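Local coordinates for protein EH1AB1 (Metagenome, PDB 6I8F) that hydrolyses esters, probably through a serine nucleophile in an alpha/beta hydrolase fold, at residues 51-63 against 303-315. Sequence-based numbering, arbitrary orientation.
Sequences DKMSEDGEADPPE and FSLTRFLSQGLKA
G57 and A59, in the loop that follows helix 43-55, press against T306 and R307 of the loop leading into helix 310-327. In this tight part the carbonyl O of G57 takes the backbone N of R307 at 3.0 Å, the donor lying above the carbonyl plane, while the CA of L305 brings a C-H to the same oxygen. Two residues on, the N of A59 points almost straight (173°) at T306 OG1, 3.0 Å away. T306 chi1 of 49° sets that hydroxyl between its own backbone N and carbonyl carbon, turned to the A59 amide and methyl. With an alanine here instead of T306, the A59 amide would probably lose its acceptor and a gap would open beside the A59 methyl. A59 CB also meets L313 CD2 at 4.1 Å, tying this loop to the first turn of helix 310-327.

The solvent side is looser. The extended R307 chain runs back to D56, and NH1 gives a nearly linear bond to D56 O at 3.1 Å, in the guanidinium plane. The salt bridge from NH1 to D56 OD2 is only a weak hydrogen bond, with carboxylate and guanidinium planes 66° apart. R307 CG lies over one face of the F308 ring, whose CE2 approaches G57 CA obliquely. At another edge a water donates to both S54 O and S304 O.

E58 turns to helix 114-124, where its carboxylate bonds S115 N and T116 OG1. The contact thus links the N-terminal region to a loop following closely on H300, probably the catalytic histidine of the alpha/beta hydrolase triad. Around it, helix 114-124 also touches S304 and L313, helix 18-32 packs on F308, and helix 310-327 lies on outermost strand 290-296, Q311 and A315 meeting Y295.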
# COMPACT_ATOMS: atom_id res chain seq x y z
N ASP A 51 -5.71 -29.22 -7.46
CA ASP A 51 -6.83 -28.29 -7.39
C ASP A 51 -7.65 -28.54 -6.11
O ASP A 51 -8.04 -27.58 -5.45
CB ASP A 51 -7.70 -28.33 -8.65
CG ASP A 51 -7.10 -27.58 -9.83
OD1 ASP A 51 -6.06 -26.90 -9.64
OD2 ASP A 51 -7.67 -27.68 -10.94
N LYS A 52 -7.90 -29.80 -5.77
CA LYS A 52 -8.65 -30.14 -4.55
C LYS A 52 -7.87 -29.67 -3.31
O LYS A 52 -8.45 -29.18 -2.38
CB LYS A 52 -8.92 -31.64 -4.45
CG LYS A 52 -10.08 -32.13 -5.31
CD LYS A 52 -10.05 -33.63 -5.53
CE LYS A 52 -10.66 -34.06 -6.85
NZ LYS A 52 -12.12 -34.24 -6.74
N MET A 53 -6.55 -29.85 -3.32
CA MET A 53 -5.69 -29.39 -2.24
C MET A 53 -5.75 -27.86 -2.13
O MET A 53 -5.79 -27.33 -1.03
CB MET A 53 -4.25 -29.82 -2.46
CG MET A 53 -4.06 -31.32 -2.40
SD MET A 53 -2.36 -31.75 -2.83
CE MET A 53 -1.54 -31.32 -1.30
N SER A 54 -5.74 -27.16 -3.28
CA SER A 54 -5.82 -25.71 -3.31
C SER A 54 -7.18 -25.25 -2.77
O SER A 54 -7.21 -24.38 -1.92
CB SER A 54 -5.56 -25.17 -4.68
OG SER A 54 -4.25 -25.49 -5.08
N GLU A 55 -8.28 -25.86 -3.23
CA GLU A 55 -9.60 -25.55 -2.68
C GLU A 55 -9.61 -25.67 -1.15
O GLU A 55 -10.18 -24.81 -0.46
CB GLU A 55 -10.66 -26.50 -3.22
CG GLU A 55 -11.10 -26.17 -4.61
CD GLU A 55 -12.41 -26.84 -5.00
OE1 GLU A 55 -13.40 -26.74 -4.20
OE2 GLU A 55 -12.45 -27.44 -6.08
N ASP A 56 -9.02 -26.76 -0.65
CA ASP A 56 -9.08 -27.11 0.77
C ASP A 56 -8.02 -26.34 1.57
O ASP A 56 -7.96 -26.48 2.78
CB ASP A 56 -8.95 -28.62 0.97
CG ASP A 56 -9.44 -29.13 2.32
OD1 ASP A 56 -10.41 -28.53 2.88
OD2 ASP A 56 -8.84 -30.10 2.83
N GLY A 57 -7.16 -25.57 0.87
CA GLY A 57 -6.11 -24.75 1.48
C GLY A 57 -6.52 -23.29 1.65
O GLY A 57 -5.80 -22.53 2.28
N GLU A 58 -7.64 -22.88 1.05
CA GLU A 58 -8.22 -21.57 1.30
C GLU A 58 -8.94 -21.59 2.65
O GLU A 58 -9.45 -22.63 3.06
CB GLU A 58 -9.28 -21.20 0.28
CG GLU A 58 -8.79 -20.99 -1.13
CD GLU A 58 -9.78 -20.17 -1.94
OE1 GLU A 58 -10.89 -20.70 -2.21
OE2 GLU A 58 -9.47 -18.98 -2.22
N ALA A 59 -9.01 -20.43 3.29
CA ALA A 59 -9.92 -20.19 4.41
C ALA A 59 -11.36 -20.55 3.99
O ALA A 59 -11.69 -20.57 2.80
CB ALA A 59 -9.82 -18.74 4.84
N ASP A 60 -12.23 -20.80 4.97
CA ASP A 60 -13.64 -21.04 4.69
C ASP A 60 -14.25 -19.84 3.97
O ASP A 60 -13.92 -18.70 4.28
CB ASP A 60 -14.43 -21.33 5.97
CG ASP A 60 -14.11 -22.69 6.55
OD1 ASP A 60 -13.63 -23.56 5.79
OD2 ASP A 60 -14.34 -22.87 7.74
N PRO A 61 -15.13 -20.07 2.98
CA PRO A 61 -15.69 -18.98 2.19
C PRO A 61 -16.59 -18.08 3.03
O PRO A 61 -17.56 -18.55 3.61
CB PRO A 61 -16.49 -19.69 1.09
CG PRO A 61 -16.81 -21.04 1.68
CD PRO A 61 -15.58 -21.39 2.49
N PRO A 62 -16.32 -16.75 3.09
CA PRO A 62 -17.25 -15.82 3.73
C PRO A 62 -18.48 -15.62 2.84
O PRO A 62 -18.41 -15.75 1.59
CB PRO A 62 -16.45 -14.53 3.88
CG PRO A 62 -15.43 -14.59 2.77
CD PRO A 62 -15.18 -16.07 2.49
N GLU A 63 -19.61 -15.31 3.49
CA GLU A 63 -20.82 -14.96 2.76
C GLU A 63 -20.57 -13.65 2.00
O GLU A 63 -19.91 -12.74 2.50
CB GLU A 63 -22.02 -14.81 3.71
CG GLU A 63 -22.56 -16.13 4.22
CD GLU A 63 -23.02 -17.10 3.12
OE1 GLU A 63 -23.84 -16.68 2.27
OE2 GLU A 63 -22.52 -18.24 3.10
N PHE A 303 -1.29 -15.95 -0.47
CA PHE A 303 -2.47 -15.09 -0.70
C PHE A 303 -3.74 -15.94 -0.74
O PHE A 303 -4.82 -15.45 -0.41
CB PHE A 303 -2.31 -14.29 -2.00
CG PHE A 303 -3.24 -13.11 -2.21
CD1 PHE A 303 -4.27 -13.19 -3.13
CD2 PHE A 303 -3.03 -11.91 -1.56
CE1 PHE A 303 -5.11 -12.10 -3.36
CE2 PHE A 303 -3.85 -10.82 -1.80
CZ PHE A 303 -4.89 -10.92 -2.69
N SER A 304 -3.61 -17.20 -1.16
CA SER A 304 -4.76 -18.07 -1.25
C SER A 304 -4.62 -19.31 -0.36
O SER A 304 -5.55 -20.08 -0.30
CB SER A 304 -5.05 -18.44 -2.68
OG SER A 304 -3.96 -19.14 -3.24
N LEU A 305 -3.50 -19.47 0.35
CA LEU A 305 -3.34 -20.59 1.31
C LEU A 305 -3.79 -20.16 2.71
O LEU A 305 -3.13 -20.46 3.71
CB LEU A 305 -1.88 -21.06 1.33
CG LEU A 305 -1.45 -21.84 0.10
CD1 LEU A 305 0.08 -21.90 0.01
CD2 LEU A 305 -2.04 -23.23 0.11
N THR A 306 -4.96 -19.53 2.77
CA THR A 306 -5.36 -18.77 3.94
C THR A 306 -5.96 -19.66 5.03
O THR A 306 -6.29 -19.17 6.09
CB THR A 306 -6.27 -17.62 3.50
OG1 THR A 306 -7.28 -18.13 2.64
CG2 THR A 306 -5.48 -16.54 2.79
N ARG A 307 -6.08 -20.97 4.78
CA ARG A 307 -6.40 -21.94 5.84
C ARG A 307 -5.21 -22.05 6.81
O ARG A 307 -5.40 -22.15 8.02
CB ARG A 307 -6.70 -23.32 5.27
CG ARG A 307 -6.89 -24.39 6.33
CD ARG A 307 -7.28 -25.70 5.68
NE ARG A 307 -7.24 -26.76 6.66
CZ ARG A 307 -7.54 -28.03 6.41
NH1 ARG A 307 -7.88 -28.40 5.18
NH2 ARG A 307 -7.49 -28.91 7.40
N PHE A 308 -4.00 -22.02 6.25
CA PHE A 308 -2.76 -22.29 6.96
C PHE A 308 -2.01 -21.01 7.32
O PHE A 308 -1.32 -21.00 8.33
CB PHE A 308 -1.86 -23.18 6.11
CG PHE A 308 -2.47 -24.51 5.79
CD1 PHE A 308 -2.59 -25.48 6.78
CD2 PHE A 308 -2.99 -24.77 4.54
CE1 PHE A 308 -3.16 -26.71 6.49
CE2 PHE A 308 -3.59 -25.99 4.26
CZ PHE A 308 -3.67 -26.96 5.24
N LEU A 309 -2.10 -19.97 6.47
CA LEU A 309 -1.29 -18.76 6.62
C LEU A 309 -2.21 -17.54 6.82
O LEU A 309 -2.81 -17.02 5.87
CB LEU A 309 -0.36 -18.59 5.41
CG LEU A 309 0.56 -19.77 5.10
CD1 LEU A 309 1.41 -19.50 3.87
CD2 LEU A 309 1.46 -20.10 6.29
N SER A 310 -2.28 -17.08 8.07
CA SER A 310 -2.98 -15.86 8.45
C SER A 310 -2.47 -14.64 7.68
O SER A 310 -3.23 -13.70 7.47
CB SER A 310 -2.80 -15.61 9.92
OG SER A 310 -3.61 -16.52 10.63
N GLN A 311 -1.17 -14.63 7.34
CA GLN A 311 -0.57 -13.51 6.63
C GLN A 311 -1.35 -13.33 5.31
O GLN A 311 -1.52 -12.22 4.82
CB GLN A 311 0.92 -13.76 6.38
CG GLN A 311 1.80 -13.50 7.59
CD GLN A 311 1.82 -12.04 7.99
OE1 GLN A 311 2.27 -11.18 7.24
NE2 GLN A 311 1.29 -11.76 9.16
N GLY A 312 -1.84 -14.45 4.77
CA GLY A 312 -2.62 -14.46 3.55
C GLY A 312 -3.89 -13.64 3.68
O GLY A 312 -4.28 -12.93 2.75
N LEU A 313 -4.55 -13.73 4.84
CA LEU A 313 -5.78 -12.96 5.06
C LEU A 313 -5.45 -11.47 5.23
O LEU A 313 -6.19 -10.62 4.75
CB LEU A 313 -6.51 -13.50 6.29
CG LEU A 313 -7.02 -14.93 6.17
CD1 LEU A 313 -7.62 -15.38 7.49
CD2 LEU A 313 -8.04 -15.08 5.04
N LYS A 314 -4.35 -11.17 5.92
CA LYS A 314 -3.87 -9.80 6.04
C LYS A 314 -3.58 -9.22 4.65
O LYS A 314 -3.98 -8.10 4.38
CB LYS A 314 -2.64 -9.74 6.95
CG LYS A 314 -2.90 -10.14 8.39
CD LYS A 314 -2.90 -8.98 9.37
CE LYS A 314 -3.75 -9.23 10.60
NZ LYS A 314 -3.30 -10.45 11.31
N ALA A 315 -2.92 -10.02 3.77
CA ALA A 315 -2.58 -9.60 2.41
C ALA A 315 -3.85 -9.38 1.57
O ALA A 315 -3.91 -8.39 0.81
CB ALA A 315 -1.68 -10.61 1.75
O HOH W 1 -5.17 -22.63 -1.47